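PDB 2R31: ATP12 ATPase from Paracoccus denitrificans, which probably acts as a chaperone in the assembly of F1-ATPase, as a member of the ATP12 family. Local coordinates for residues Tyr96-Leu102 with Pro176-Leu181; Ala9-Ala14 with Trp57-Val63; Pro45-Leu49 with Phe233-Arg238; Glu157-Leu161 with Leu183-Arg187. All blocks are in the same frame, centred on the assembly; numbering follows the deposited sequence.

Interaction 1: Tyr96-Leu102 with Pro176-Leu181; sequences YGGTDLL and PGSLIL
L102, L101 and D100 of the loop after helix 86-95 close over the start of helix 179-186, D100 supplying the polar grip. L102 sends CD1 to I180 CG2 (3.8 Å) and CD2 to L181 CG, crossing both side chains, while helix 110-130 lines it with W120, L123 and I124. L101 turns CD2 to P176 O (3.7 Å), and its backbone N donates to G177 O (3.0 Å). With CG anti to the backbone N (chi1 -159°), the buried carboxylate of D100 swings to the helix start. There OD2 takes I180 N on its syn lone pair at 2.9 Å, nearly straight at 169°. OD1 receives S178 OG on the syn side at 2.7 Å and, on its anti lone pair, L102 N, closing an Asx turn. S178 OG in turn accepts from L181 N (2.9 Å) as N-cap, so D100 positions the capping residue as well as meeting the helix itself. An asparagine here, without the charge, is likely to leave I180 N, or S178 OG and L102 N, short of an acceptor. The buried carboxylate thus answers one first-turn N-H, I180 N, and the capping hydroxyl, and the helix dipole would be expected to favour its ionised form.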
loop_
_atom_site.group_PDB
_atom_site.type_symbol
_atom_site.label_atom_id
_atom_site.label_comp_id
_atom_site.label_asym_id
_atom_site.label_seq_id
_atom_site.Cartn_x
_atom_site.Cartn_y
_atom_site.Cartn_z
ATOM N N TYR A 96 -2.331 12.935 -3.946
ATOM C CA TYR A 96 -1.541 12.387 -5.049
ATOM C C TYR A 96 -2.306 12.447 -6.377
ATOM O O TYR A 96 -1.686 12.355 -7.429
ATOM C CB TYR A 96 -1.106 10.953 -4.754
ATOM C CG TYR A 96 0.176 10.822 -3.981
ATOM C CD1 TYR A 96 0.216 10.965 -2.600
ATOM C CD2 TYR A 96 1.374 10.575 -4.639
ATOM C CE1 TYR A 96 1.361 10.837 -1.903
ATOM C CE2 TYR A 96 2.537 10.414 -3.912
ATOM C CZ TYR A 96 2.524 10.559 -2.525
ATOM O OH TYR A 96 3.737 10.417 -1.881
ATOM N N GLY A 97 -3.624 12.645 -6.361
ATOM C CA GLY A 97 -4.313 12.908 -7.626
ATOM C C GLY A 97 -3.803 14.077 -8.404
ATOM O O GLY A 97 -3.955 14.158 -9.587
ATOM N N GLY A 98 -3.236 15.044 -7.712
ATOM C CA GLY A 98 -2.665 16.247 -8.342
ATOM C C GLY A 98 -1.171 16.108 -8.667
ATOM O O GLY A 98 -0.622 17.039 -9.262
ATOM N N THR A 99 -0.545 15.011 -8.278
ATOM C CA THR A 99 0.861 14.736 -8.458
ATOM C C THR A 99 1.035 13.282 -8.861
ATOM O O THR A 99 1.825 12.536 -8.268
ATOM C CB THR A 99 1.680 15.011 -7.163
ATOM O OG1 THR A 99 1.281 14.132 -6.093
ATOM C CG2 THR A 99 1.569 16.439 -6.654
ATOM N N ASP A 100 0.240 12.827 -9.846
ATOM C CA ASP A 100 0.196 11.419 -10.129
ATOM C C ASP A 100 1.241 11.035 -11.171
ATOM O O ASP A 100 1.304 11.663 -12.240
ATOM C CB ASP A 100 -1.228 11.019 -10.605
ATOM C CG ASP A 100 -1.472 9.536 -10.426
ATOM O OD1 ASP A 100 -0.833 8.730 -11.162
ATOM O OD2 ASP A 100 -2.289 9.198 -9.533
ATOM N N LEU A 101 1.996 9.963 -10.916
ATOM C CA LEU A 101 2.928 9.420 -11.900
ATOM C C LEU A 101 2.316 9.366 -13.307
ATOM O O LEU A 101 2.987 9.638 -14.298
ATOM C CB LEU A 101 3.306 8.000 -11.452
ATOM C CG LEU A 101 4.375 7.299 -12.272
ATOM C CD1 LEU A 101 5.770 7.837 -11.922
ATOM C CD2 LEU A 101 4.326 5.783 -12.035
ATOM N N LEU A 102 1.055 8.933 -13.390
ATOM C CA LEU A 102 0.447 8.651 -14.680
ATOM C C LEU A 102 0.155 9.930 -15.473
ATOM O O LEU A 102 -0.113 9.841 -16.697
ATOM C CB LEU A 102 -0.814 7.839 -14.559
ATOM C CG LEU A 102 -0.776 6.567 -13.729
ATOM C CD1 LEU A 102 -2.042 5.754 -14.014
ATOM C CD2 LEU A 102 0.460 5.697 -13.985
ATOM N N PRO A 176 4.837 3.690 -5.685
ATOM C CA PRO A 176 4.921 4.046 -7.082
ATOM C C PRO A 176 4.714 5.520 -7.372
ATOM O O PRO A 176 5.023 6.013 -8.459
ATOM C CB PRO A 176 3.813 3.190 -7.695
ATOM C CG PRO A 176 2.755 3.041 -6.628
ATOM C CD PRO A 176 3.637 2.891 -5.363
ATOM N N GLY A 177 4.148 6.250 -6.406
ATOM C CA GLY A 177 3.839 7.663 -6.604
ATOM C C GLY A 177 2.602 7.945 -7.428
ATOM O O GLY A 177 2.570 8.935 -8.184
ATOM N N SER A 178 1.579 7.136 -7.287
ATOM C CA SER A 178 0.375 7.247 -8.084
ATOM C C SER A 178 -0.854 6.888 -7.252
ATOM O O SER A 178 -0.994 5.753 -6.793
ATOM C CB SER A 178 0.430 6.311 -9.291
ATOM O OG SER A 178 -0.769 6.330 -10.027
ATOM N N LEU A 179 -1.776 7.864 -7.112
ATOM C CA LEU A 179 -3.078 7.511 -6.544
ATOM C C LEU A 179 -3.843 6.591 -7.459
ATOM O O LEU A 179 -4.524 5.679 -6.965
ATOM C CB LEU A 179 -3.881 8.812 -6.261
ATOM C CG LEU A 179 -5.252 8.549 -5.650
ATOM C CD1 LEU A 179 -5.185 7.829 -4.339
ATOM C CD2 LEU A 179 -5.978 9.890 -5.482
ATOM N N ILE A 180 -3.794 6.824 -8.776
ATOM C CA ILE A 180 -4.556 5.969 -9.681
ATOM C C ILE A 180 -4.104 4.514 -9.589
ATOM O O ILE A 180 -4.952 3.604 -9.542
ATOM C CB ILE A 180 -4.520 6.494 -11.111
ATOM C CG1 ILE A 180 -5.078 7.927 -11.205
ATOM C CG2 ILE A 180 -5.246 5.547 -12.060
ATOM C CD1 ILE A 180 -6.430 8.158 -10.483
ATOM N N LEU A 181 -2.789 4.258 -9.576
ATOM C CA LEU A 181 -2.368 2.870 -9.450
ATOM C C LEU A 181 -2.766 2.272 -8.133
ATOM O O LEU A 181 -3.149 1.083 -8.052
ATOM C CB LEU A 181 -0.853 2.724 -9.639
ATOM C CG LEU A 181 -0.304 3.053 -11.038
ATOM C CD1 LEU A 181 1.205 2.892 -11.034
ATOM C CD2 LEU A 181 -0.937 2.196 -12.111
#

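Interaction 2: Ala9-Ala14 with Trp57-Val63; sequences ARRFWA and WQAVQEV
R11 and W13 make a surface contact in which the loop between helix 5-8 and strand 16-21 lies against the C-terminal end of helix 47-58 and the loop that follows. R11 runs extended, with CG anti to the backbone N (chi1 -177°), and brings its guanidinium edge to the helix end. NH1 donates to Q58 O (2.8 Å) and V60 O (2.9 Å), both close to the guanidinium plane; V60 O is met on a lone pair, Q58 O from above its carbonyl plane. NH2 reaches Q58 OE1 at 2.8 Å, the amide being turned 78° against the guanidinium, so that R11 holds Q58 end-on by backbone and side chain. Within its own loop R11 also binds W13 O through NE (2.9 Å) and A14 O through NH2, which fixes the plane. The aliphatic R11 CG lies over the W13 ring. W13 drives its CH2 corner to the ring edge of W57, CH2 to CE3 3.5 Å, the six-membered rings inclined by 54°, and its NE1 donates to W57 O at 3.3 Å. The far edge of W57 is bound through NE1 to T72. Farther out, a water accepts from R11 N and donates to E62 O (2.8 Å). A methionine in place of R11 has no N-H to give, and the carbonyls of Q58, V60, W13 and A14 would probably lose their common tie, letting the loop shift. The arginine thus binds backbone carbonyls where helix 47-58 runs out into the following loop, tying the N-terminal loop to it.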
loop_
_atom_site.group_PDB
_atom_site.type_symbol
_atom_site.label_atom_id
_atom_site.label_comp_id
_atom_site.label_asym_id
_atom_site.label_seq_id
_atom_site.Cartn_x
_atom_site.Cartn_y
_atom_site.Cartn_z
ATOM N N ALA A 9 12.889 -10.694 23.184
ATOM C CA ALA A 9 12.219 -10.951 21.920
ATOM C C ALA A 9 12.014 -12.438 21.711
ATOM O O ALA A 9 11.606 -12.793 20.547
ATOM C CB ALA A 9 13.046 -10.291 20.854
ATOM N N ARG A 10 12.214 -13.306 22.686
ATOM C CA ARG A 10 12.013 -14.737 22.458
ATOM C C ARG A 10 10.542 -15.075 22.371
ATOM O O ARG A 10 9.651 -14.337 22.775
ATOM C CB ARG A 10 12.640 -15.556 23.564
ATOM C CG ARG A 10 11.830 -15.551 24.882
ATOM C CD ARG A 10 12.683 -16.114 26.032
ATOM N NE ARG A 10 11.858 -16.366 27.198
ATOM C CZ ARG A 10 11.494 -15.358 28.020
ATOM N NH1 ARG A 10 10.692 -15.655 29.060
ATOM N NH2 ARG A 10 11.854 -14.084 27.834
ATOM N N ARG A 11 10.281 -16.295 21.946
ATOM C CA ARG A 11 8.943 -16.857 22.006
ATOM C C ARG A 11 8.729 -17.369 23.427
ATOM O O ARG A 11 9.040 -18.519 23.838
ATOM C CB ARG A 11 8.680 -17.968 21.056
ATOM C CG ARG A 11 7.288 -18.472 21.078
ATOM C CD ARG A 11 7.009 -19.705 20.345
ATOM N NE ARG A 11 5.615 -20.112 20.432
ATOM C CZ ARG A 11 4.887 -20.396 19.442
ATOM N NH1 ARG A 11 5.491 -20.243 18.241
ATOM N NH2 ARG A 11 3.614 -20.752 19.636
ATOM N N PHE A 12 8.144 -16.510 24.226
ATOM C CA PHE A 12 7.877 -16.847 25.633
ATOM C C PHE A 12 6.496 -17.419 25.821
ATOM O O PHE A 12 6.098 -17.640 26.971
ATOM C CB PHE A 12 8.123 -15.620 26.548
ATOM C CG PHE A 12 7.194 -14.490 26.237
ATOM C CD1 PHE A 12 5.917 -14.382 26.754
ATOM C CD2 PHE A 12 7.592 -13.465 25.387
ATOM C CE1 PHE A 12 5.124 -13.303 26.430
ATOM C CE2 PHE A 12 6.773 -12.401 25.058
ATOM C CZ PHE A 12 5.482 -12.309 25.565
ATOM N N TRP A 13 5.702 -17.594 24.743
ATOM C CA TRP A 13 4.348 -18.120 24.817
ATOM C C TRP A 13 4.319 -19.485 24.167
ATOM O O TRP A 13 5.019 -19.768 23.215
ATOM C CB TRP A 13 3.345 -17.161 24.098
ATOM C CG TRP A 13 3.676 -16.970 22.652
ATOM C CD1 TRP A 13 3.166 -17.664 21.577
ATOM C CD2 TRP A 13 4.612 -16.060 22.099
ATOM N NE1 TRP A 13 3.720 -17.220 20.401
ATOM C CE2 TRP A 13 4.609 -16.251 20.670
ATOM C CE3 TRP A 13 5.451 -15.054 22.611
ATOM C CZ2 TRP A 13 5.417 -15.528 19.847
ATOM C CZ3 TRP A 13 6.258 -14.346 21.737
ATOM C CH2 TRP A 13 6.225 -14.591 20.391
ATOM N N ALA A 14 3.378 -20.295 24.640
ATOM C CA ALA A 14 3.149 -21.604 24.076
ATOM C C ALA A 14 2.085 -21.575 22.993
ATOM O O ALA A 14 2.321 -22.025 21.862
ATOM C CB ALA A 14 2.845 -22.648 25.170
ATOM N N TRP A 57 2.361 -15.122 14.660
ATOM C CA TRP A 57 2.842 -15.317 16.036
ATOM C C TRP A 57 3.040 -16.809 16.370
ATOM O O TRP A 57 3.946 -17.134 17.111
ATOM C CB TRP A 57 1.862 -14.619 17.033
ATOM C CG TRP A 57 2.077 -13.121 16.905
ATOM C CD1 TRP A 57 1.499 -12.272 16.003
ATOM C CD2 TRP A 57 2.989 -12.320 17.631
ATOM N NE1 TRP A 57 1.954 -11.009 16.137
ATOM C CE2 TRP A 57 2.908 -11.001 17.138
ATOM C CE3 TRP A 57 3.912 -12.565 18.670
ATOM C CZ2 TRP A 57 3.672 -9.965 17.617
ATOM C CZ3 TRP A 57 4.661 -11.548 19.140
ATOM C CH2 TRP A 57 4.558 -10.242 18.647
ATOM N N GLN A 58 2.259 -17.698 15.752
ATOM C CA GLN A 58 2.466 -19.144 15.902
ATOM C C GLN A 58 3.724 -19.580 15.229
ATOM O O GLN A 58 4.402 -20.541 15.648
ATOM C CB GLN A 58 1.254 -19.888 15.318
ATOM C CG GLN A 58 1.350 -21.385 15.392
ATOM C CD GLN A 58 1.790 -21.913 16.683
ATOM O OE1 GLN A 58 1.701 -21.504 17.785
ATOM N NE2 GLN A 58 2.433 -23.083 16.589
ATOM N N ALA A 59 4.149 -18.897 14.162
ATOM C CA ALA A 59 5.319 -19.267 13.393
ATOM C C ALA A 59 6.644 -18.815 14.010
ATOM O O ALA A 59 7.720 -19.163 13.533
ATOM C CB ALA A 59 5.201 -18.683 11.981
ATOM N N VAL A 60 6.627 -17.990 15.054
ATOM C CA VAL A 60 7.845 -17.526 15.679
ATOM C C VAL A 60 8.593 -18.721 16.232
ATOM O O VAL A 60 8.045 -19.534 16.964
ATOM C CB VAL A 60 7.570 -16.522 16.800
ATOM C CG1 VAL A 60 8.861 -16.138 17.522
ATOM C CG2 VAL A 60 6.881 -15.259 16.230
ATOM N N GLN A 61 9.865 -18.796 15.891
ATOM C CA GLN A 61 10.718 -19.911 16.389
ATOM C C GLN A 61 11.394 -19.435 17.634
ATOM O O GLN A 61 10.772 -19.290 18.693
ATOM C CB GLN A 61 11.598 -20.355 15.196
ATOM C CG GLN A 61 10.735 -20.953 14.078
ATOM C CD GLN A 61 10.082 -22.251 14.533
ATOM O OE1 GLN A 61 10.768 -23.200 14.969
ATOM N NE2 GLN A 61 8.745 -22.260 14.428
ATOM N N GLU A 62 12.602 -19.045 17.673
ATOM C CA GLU A 62 13.346 -18.703 18.863
ATOM C C GLU A 62 13.244 -17.223 19.121
ATOM O O GLU A 62 13.336 -16.842 20.285
ATOM C CB GLU A 62 14.787 -19.071 18.564
ATOM C CG GLU A 62 14.958 -20.599 18.591
ATOM C CD GLU A 62 15.400 -21.064 17.226
ATOM O OE1 GLU A 62 16.661 -21.112 17.087
ATOM O OE2 GLU A 62 14.627 -21.371 16.293
ATOM N N VAL A 63 13.154 -16.410 18.105
ATOM C CA VAL A 63 13.120 -14.963 18.283
ATOM C C VAL A 63 12.183 -14.333 17.240
ATOM O O VAL A 63 12.072 -14.811 16.118
ATOM C CB VAL A 63 14.529 -14.399 18.166
ATOM C CG1 VAL A 63 15.029 -14.616 16.726
ATOM C CG2 VAL A 63 14.609 -12.920 18.535
HETATM O O HOH W 1 12.040 -18.699 21.901
#

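Interaction 3: Pro45-Leu49 with Phe233-Arg238; sequences PTEAL and FWHLTR
L49 forms the apolar centre, its two methyls spread over side chains from the end of helix 214-236. CD2 touches F233 CE1 at 3.7 Å and T237 CG2 at 3.6 Å; CD1 lies against the same phenyl group and faces L236 CD1. Its CG stands anti to the backbone N (chi1 -180°), which carries both methyls to the F233 ring. T237 CG2 lies over the centre of one face of that ring, beside L49 CD2. F164 of helix 163-174 touches both L49 and T237, while L71 of helix 70-82 packs on F233 and L236. Outward from this core, A48 CB meets L236 CD2 at 4.0 Å, and P45 CG approaches T237 CG2 on the far flank. The polar edge begins at T46, the N-cap of helix 47-58. Its OG1 donates to L236 O at 2.7 Å, only slightly tilted from the carbonyl plane, and accepts from L49 N at 3.0 Å. T46 CG2 rests near R238 O (3.4 Å). Beyond it R238 folds back on its own helix, with NE bound to W234 O (3.0 Å), NH2 to T237 OG1, and a salt bridge to D162. A single threonine hydroxyl therefore serves both termini, taking a first-turn N-H of one helix and giving its proton to a last-turn carbonyl of the other, so the start of helix 47-58 and the end of helix 214-236 meet through complementary polarity.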
loop_
_atom_site.group_PDB
_atom_site.type_symbol
_atom_site.label_atom_id
_atom_site.label_comp_id
_atom_site.label_asym_id
_atom_site.label_seq_id
_atom_site.Cartn_x
_atom_site.Cartn_y
_atom_site.Cartn_z
ATOM N N PRO A 45 -10.244 -5.692 12.377
ATOM C CA PRO A 45 -11.623 -5.574 11.845
ATOM C C PRO A 45 -12.230 -6.875 11.383
ATOM O O PRO A 45 -13.462 -6.930 11.227
ATOM C CB PRO A 45 -11.478 -4.597 10.677
ATOM C CG PRO A 45 -10.054 -4.776 10.251
ATOM C CD PRO A 45 -9.300 -4.943 11.528
ATOM N N THR A 46 -11.437 -7.899 11.090
ATOM C CA THR A 46 -11.935 -9.139 10.481
ATOM C C THR A 46 -11.309 -10.346 11.151
ATOM O O THR A 46 -10.164 -10.347 11.584
ATOM C CB THR A 46 -11.679 -9.208 8.959
ATOM O OG1 THR A 46 -10.240 -9.246 8.807
ATOM C CG2 THR A 46 -12.226 -8.020 8.210
ATOM N N GLU A 47 -12.073 -11.448 11.093
ATOM C CA GLU A 47 -11.578 -12.750 11.502
ATOM C C GLU A 47 -10.410 -13.149 10.603
ATOM O O GLU A 47 -9.416 -13.711 11.080
ATOM C CB GLU A 47 -12.685 -13.806 11.441
ATOM C CG GLU A 47 -12.227 -15.135 12.031
ATOM C CD GLU A 47 -13.064 -16.336 11.647
ATOM O OE1 GLU A 47 -13.865 -16.212 10.671
ATOM O OE2 GLU A 47 -12.935 -17.403 12.244
ATOM N N ALA A 48 -10.495 -12.894 9.304
ATOM C CA ALA A 48 -9.451 -13.342 8.372
ATOM C C ALA A 48 -8.127 -12.698 8.731
ATOM O O ALA A 48 -7.086 -13.373 8.714
ATOM C CB ALA A 48 -9.821 -12.996 6.946
ATOM N N LEU A 49 -8.111 -11.392 9.043
ATOM C CA LEU A 49 -6.869 -10.773 9.428
ATOM C C LEU A 49 -6.380 -11.317 10.778
ATOM O O LEU A 49 -5.176 -11.564 10.954
ATOM C CB LEU A 49 -6.970 -9.241 9.491
ATOM C CG LEU A 49 -5.693 -8.546 9.878
ATOM C CD1 LEU A 49 -4.566 -8.782 8.883
ATOM C CD2 LEU A 49 -5.873 -7.051 10.067
ATOM N N PHE A 233 -2.903 -7.097 2.882
ATOM C CA PHE A 233 -3.578 -6.462 3.996
ATOM C C PHE A 233 -4.924 -5.911 3.557
ATOM O O PHE A 233 -5.916 -6.023 4.316
ATOM C CB PHE A 233 -2.654 -5.368 4.567
ATOM C CG PHE A 233 -3.041 -4.861 5.924
ATOM C CD1 PHE A 233 -2.861 -5.649 7.038
ATOM C CD2 PHE A 233 -3.570 -3.601 6.147
ATOM C CE1 PHE A 233 -3.134 -5.223 8.318
ATOM C CE2 PHE A 233 -3.832 -3.147 7.439
ATOM C CZ PHE A 233 -3.597 -3.952 8.493
ATOM N N TRP A 234 -5.020 -5.321 2.375
ATOM C CA TRP A 234 -6.291 -4.862 1.820
ATOM C C TRP A 234 -7.293 -6.015 1.793
ATOM O O TRP A 234 -8.418 -5.925 2.312
ATOM C CB TRP A 234 -6.107 -4.278 0.382
ATOM C CG TRP A 234 -7.461 -4.010 -0.194
ATOM C CD1 TRP A 234 -8.158 -4.833 -1.025
ATOM C CD2 TRP A 234 -8.302 -2.887 0.061
ATOM N NE1 TRP A 234 -9.390 -4.291 -1.291
ATOM C CE2 TRP A 234 -9.511 -3.108 -0.656
ATOM C CE3 TRP A 234 -8.191 -1.711 0.797
ATOM C CZ2 TRP A 234 -10.566 -2.206 -0.631
ATOM C CZ3 TRP A 234 -9.220 -0.823 0.828
ATOM C CH2 TRP A 234 -10.406 -1.058 0.116
ATOM N N HIS A 235 -6.931 -7.122 1.149
ATOM C CA HIS A 235 -7.884 -8.203 0.974
ATOM C C HIS A 235 -8.314 -8.792 2.316
ATOM O O HIS A 235 -9.495 -9.116 2.526
ATOM C CB HIS A 235 -7.329 -9.278 0.058
ATOM C CG HIS A 235 -7.223 -8.859 -1.362
ATOM N ND1 HIS A 235 -8.305 -8.444 -2.085
ATOM C CD2 HIS A 235 -6.126 -8.763 -2.130
ATOM C CE1 HIS A 235 -7.844 -8.115 -3.319
ATOM N NE2 HIS A 235 -6.528 -8.329 -3.379
ATOM N N LEU A 236 -7.370 -8.969 3.244
ATOM C CA LEU A 236 -7.698 -9.578 4.515
ATOM C C LEU A 236 -8.595 -8.724 5.381
ATOM O O LEU A 236 -9.214 -9.245 6.299
ATOM C CB LEU A 236 -6.430 -9.925 5.289
ATOM C CG LEU A 236 -5.639 -11.118 4.754
ATOM C CD1 LEU A 236 -4.305 -11.188 5.464
ATOM C CD2 LEU A 236 -6.378 -12.422 4.921
ATOM N N THR A 237 -8.631 -7.415 5.144
ATOM C CA THR A 237 -9.415 -6.481 5.956
ATOM C C THR A 237 -10.787 -6.190 5.371
ATOM O O THR A 237 -11.532 -5.403 5.965
ATOM C CB THR A 237 -8.625 -5.212 6.260
ATOM O OG1 THR A 237 -8.272 -4.549 5.051
ATOM C CG2 THR A 237 -7.405 -5.527 7.135
ATOM N N ARG A 238 -11.171 -6.855 4.284
ATOM C CA ARG A 238 -12.522 -6.655 3.751
ATOM C C ARG A 238 -13.533 -7.464 4.553
ATOM O O ARG A 238 -13.251 -8.598 4.980
ATOM C CB ARG A 238 -12.584 -7.096 2.287
ATOM C CG ARG A 238 -11.707 -6.328 1.353
ATOM C CD ARG A 238 -11.819 -4.810 1.407
ATOM N NE ARG A 238 -10.956 -4.239 2.432
ATOM C CZ ARG A 238 -11.178 -3.133 3.121
ATOM N NH1 ARG A 238 -12.263 -2.402 2.901
ATOM N NH2 ARG A 238 -10.313 -2.710 4.052
#

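Interaction 4: Glu157-Leu161 with Leu183-Arg187; sequences EVASL and LAVIR
R187, just past the end of helix 179-186, reaches across to E157 on the last turn of helix 148-159 in a side-on salt bridge. From CB the chain leaves with CG anti to the carbonyl carbon, then bends at the next bond before running out to the guanidinium. CD comes only to 4.1 Å from E157 OE2, and the polar grip starts at NE, 2.9 Å from that same oxygen. CZ has L161 CD2 near it, obliquely to the guanidinium. At the tip NH1 also donates to E157 OE2 at 2.9 Å, so two N-H groups converge on one oxygen, each bond distinctly bent (137° and 141°). The carboxylate and guanidinium planes stand 83° apart: NE comes nearly along the C-O axis of OE2, whereas NH1 lies above the carboxylate plane. NH1 has a further partner in a water that accepts from it at 3.0 Å and donates to S160 OG. That hydroxyl gives its proton to E157 O (2.7 Å), tying the bridge back to the helix end. NH2 passes L161 CD2 at 4.0 Å. Beneath the charged layer, L161 and I186 meet tip to tip, CD2 to CD1 at 3.9 Å, and I186 CD1 also lies under one face of the guanidinium. Both methyls of L183 pack against E157 CG. Around R187 stand W126 and E130 of helix 110-130 and W234 of helix 214-236. This is helix-to-helix packing, an apolar layer joining the end regions of helices 148-159 and 179-186. At its edge the charge-assisted bridge grips a single carboxylate oxygen, with L161 and I186 methyls beside it.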
loop_
_atom_site.group_PDB
_atom_site.type_symbol
_atom_site.label_atom_id
_atom_site.label_comp_id
_atom_site.label_asym_id
_atom_site.label_seq_id
_atom_site.Cartn_x
_atom_site.Cartn_y
_atom_site.Cartn_z
ATOM N N GLU A 157 -13.061 9.657 -2.696
ATOM C CA GLU A 157 -12.843 8.233 -2.846
ATOM C C GLU A 157 -11.953 7.722 -1.733
ATOM O O GLU A 157 -12.243 6.706 -1.078
ATOM C CB GLU A 157 -12.251 7.930 -4.232
ATOM C CG GLU A 157 -12.112 6.455 -4.482
ATOM C CD GLU A 157 -13.424 5.740 -4.755
ATOM O OE1 GLU A 157 -14.434 6.373 -5.042
ATOM O OE2 GLU A 157 -13.416 4.478 -4.672
ATOM N N VAL A 158 -10.841 8.393 -1.474
ATOM C CA VAL A 158 -9.910 7.971 -0.416
ATOM C C VAL A 158 -10.553 8.080 0.970
ATOM O O VAL A 158 -10.406 7.206 1.820
ATOM C CB VAL A 158 -8.593 8.751 -0.516
ATOM C CG1 VAL A 158 -7.683 8.414 0.641
ATOM C CG2 VAL A 158 -7.896 8.465 -1.837
ATOM N N ALA A 159 -11.270 9.179 1.200
ATOM C CA ALA A 159 -11.884 9.414 2.531
ATOM C C ALA A 159 -12.997 8.466 2.803
ATOM O O ALA A 159 -13.396 8.335 3.983
ATOM C CB ALA A 159 -12.350 10.873 2.595
ATOM N N SER A 160 -13.517 7.755 1.821
ATOM C CA SER A 160 -14.573 6.785 2.009
ATOM C C SER A 160 -14.063 5.457 2.576
ATOM O O SER A 160 -14.904 4.587 2.893
ATOM C CB SER A 160 -15.301 6.508 0.661
ATOM O OG SER A 160 -14.566 5.664 -0.221
ATOM N N LEU A 161 -12.761 5.256 2.640
ATOM C CA LEU A 161 -12.195 3.985 3.104
ATOM C C LEU A 161 -12.307 3.871 4.612
ATOM O O LEU A 161 -12.326 4.844 5.334
ATOM C CB LEU A 161 -10.733 3.917 2.701
ATOM C CG LEU A 161 -10.530 3.865 1.180
ATOM C CD1 LEU A 161 -9.038 3.932 0.865
ATOM C CD2 LEU A 161 -11.137 2.635 0.588
ATOM N N LEU A 183 -5.444 3.100 -6.205
ATOM C CA LEU A 183 -6.880 2.849 -6.269
ATOM C C LEU A 183 -7.197 1.677 -7.199
ATOM O O LEU A 183 -8.097 0.888 -6.919
ATOM C CB LEU A 183 -7.660 4.094 -6.701
ATOM C CG LEU A 183 -7.638 5.241 -5.686
ATOM C CD1 LEU A 183 -8.317 6.455 -6.278
ATOM C CD2 LEU A 183 -8.266 4.865 -4.381
ATOM N N ALA A 184 -6.466 1.550 -8.316
ATOM C CA ALA A 184 -6.734 0.448 -9.235
ATOM C C ALA A 184 -6.463 -0.883 -8.587
ATOM O O ALA A 184 -7.163 -1.871 -8.896
ATOM C CB ALA A 184 -5.912 0.635 -10.501
ATOM N N VAL A 185 -5.497 -0.977 -7.677
ATOM C CA VAL A 185 -5.250 -2.226 -6.960
ATOM C C VAL A 185 -6.411 -2.485 -5.999
ATOM O O VAL A 185 -7.017 -3.564 -5.991
ATOM C CB VAL A 185 -3.895 -2.226 -6.251
ATOM C CG1 VAL A 185 -3.780 -3.473 -5.358
ATOM C CG2 VAL A 185 -2.767 -2.154 -7.253
ATOM N N ILE A 186 -6.740 -1.530 -5.120
ATOM C CA ILE A 186 -7.749 -1.827 -4.103
ATOM C C ILE A 186 -9.138 -2.005 -4.716
ATOM O O ILE A 186 -9.976 -2.703 -4.131
ATOM C CB ILE A 186 -7.746 -0.796 -2.952
ATOM C CG1 ILE A 186 -8.159 0.589 -3.343
ATOM C CG2 ILE A 186 -6.392 -0.818 -2.227
ATOM C CD1 ILE A 186 -8.659 1.453 -2.187
ATOM N N ARG A 187 -9.393 -1.396 -5.883
ATOM C CA ARG A 187 -10.698 -1.520 -6.579
ATOM C C ARG A 187 -10.707 -2.684 -7.561
ATOM O O ARG A 187 -11.749 -2.875 -8.226
ATOM C CB ARG A 187 -11.110 -0.204 -7.207
ATOM C CG ARG A 187 -11.292 0.939 -6.222
ATOM C CD ARG A 187 -12.067 0.617 -4.979
ATOM N NE ARG A 187 -12.433 1.774 -4.190
ATOM C CZ ARG A 187 -12.892 1.698 -2.950
ATOM N NH1 ARG A 187 -13.296 2.826 -2.346
ATOM N NH2 ARG A 187 -12.954 0.540 -2.300
HETATM O O HOH W 2 -14.870 2.720 0.158
#

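Interactions 1 and 4 share helix 179-186, one at its start and the other toward its end, with centres 13 Å apart; they touch where L179 CD1 meets V158 CG2 at 3.7 Å. Interaction 3 lies about 15 Å from interaction 4, centre to centre, and meets it through W234, which packs on L161, I186 and R187. Helix 47-58 carries interaction 3 at its beginning and interaction 2 at its end, with centres 23 Å apart. The segments of 1 and 4, and of 2 and 3, alternate along the chain, whereas interaction 3 spans both 1 and 4. Thus the chain's last helix joins the N-terminal region to the later helical part, while interactions 1 and 2 sit 40 Å apart on opposite sides of the chain's centre.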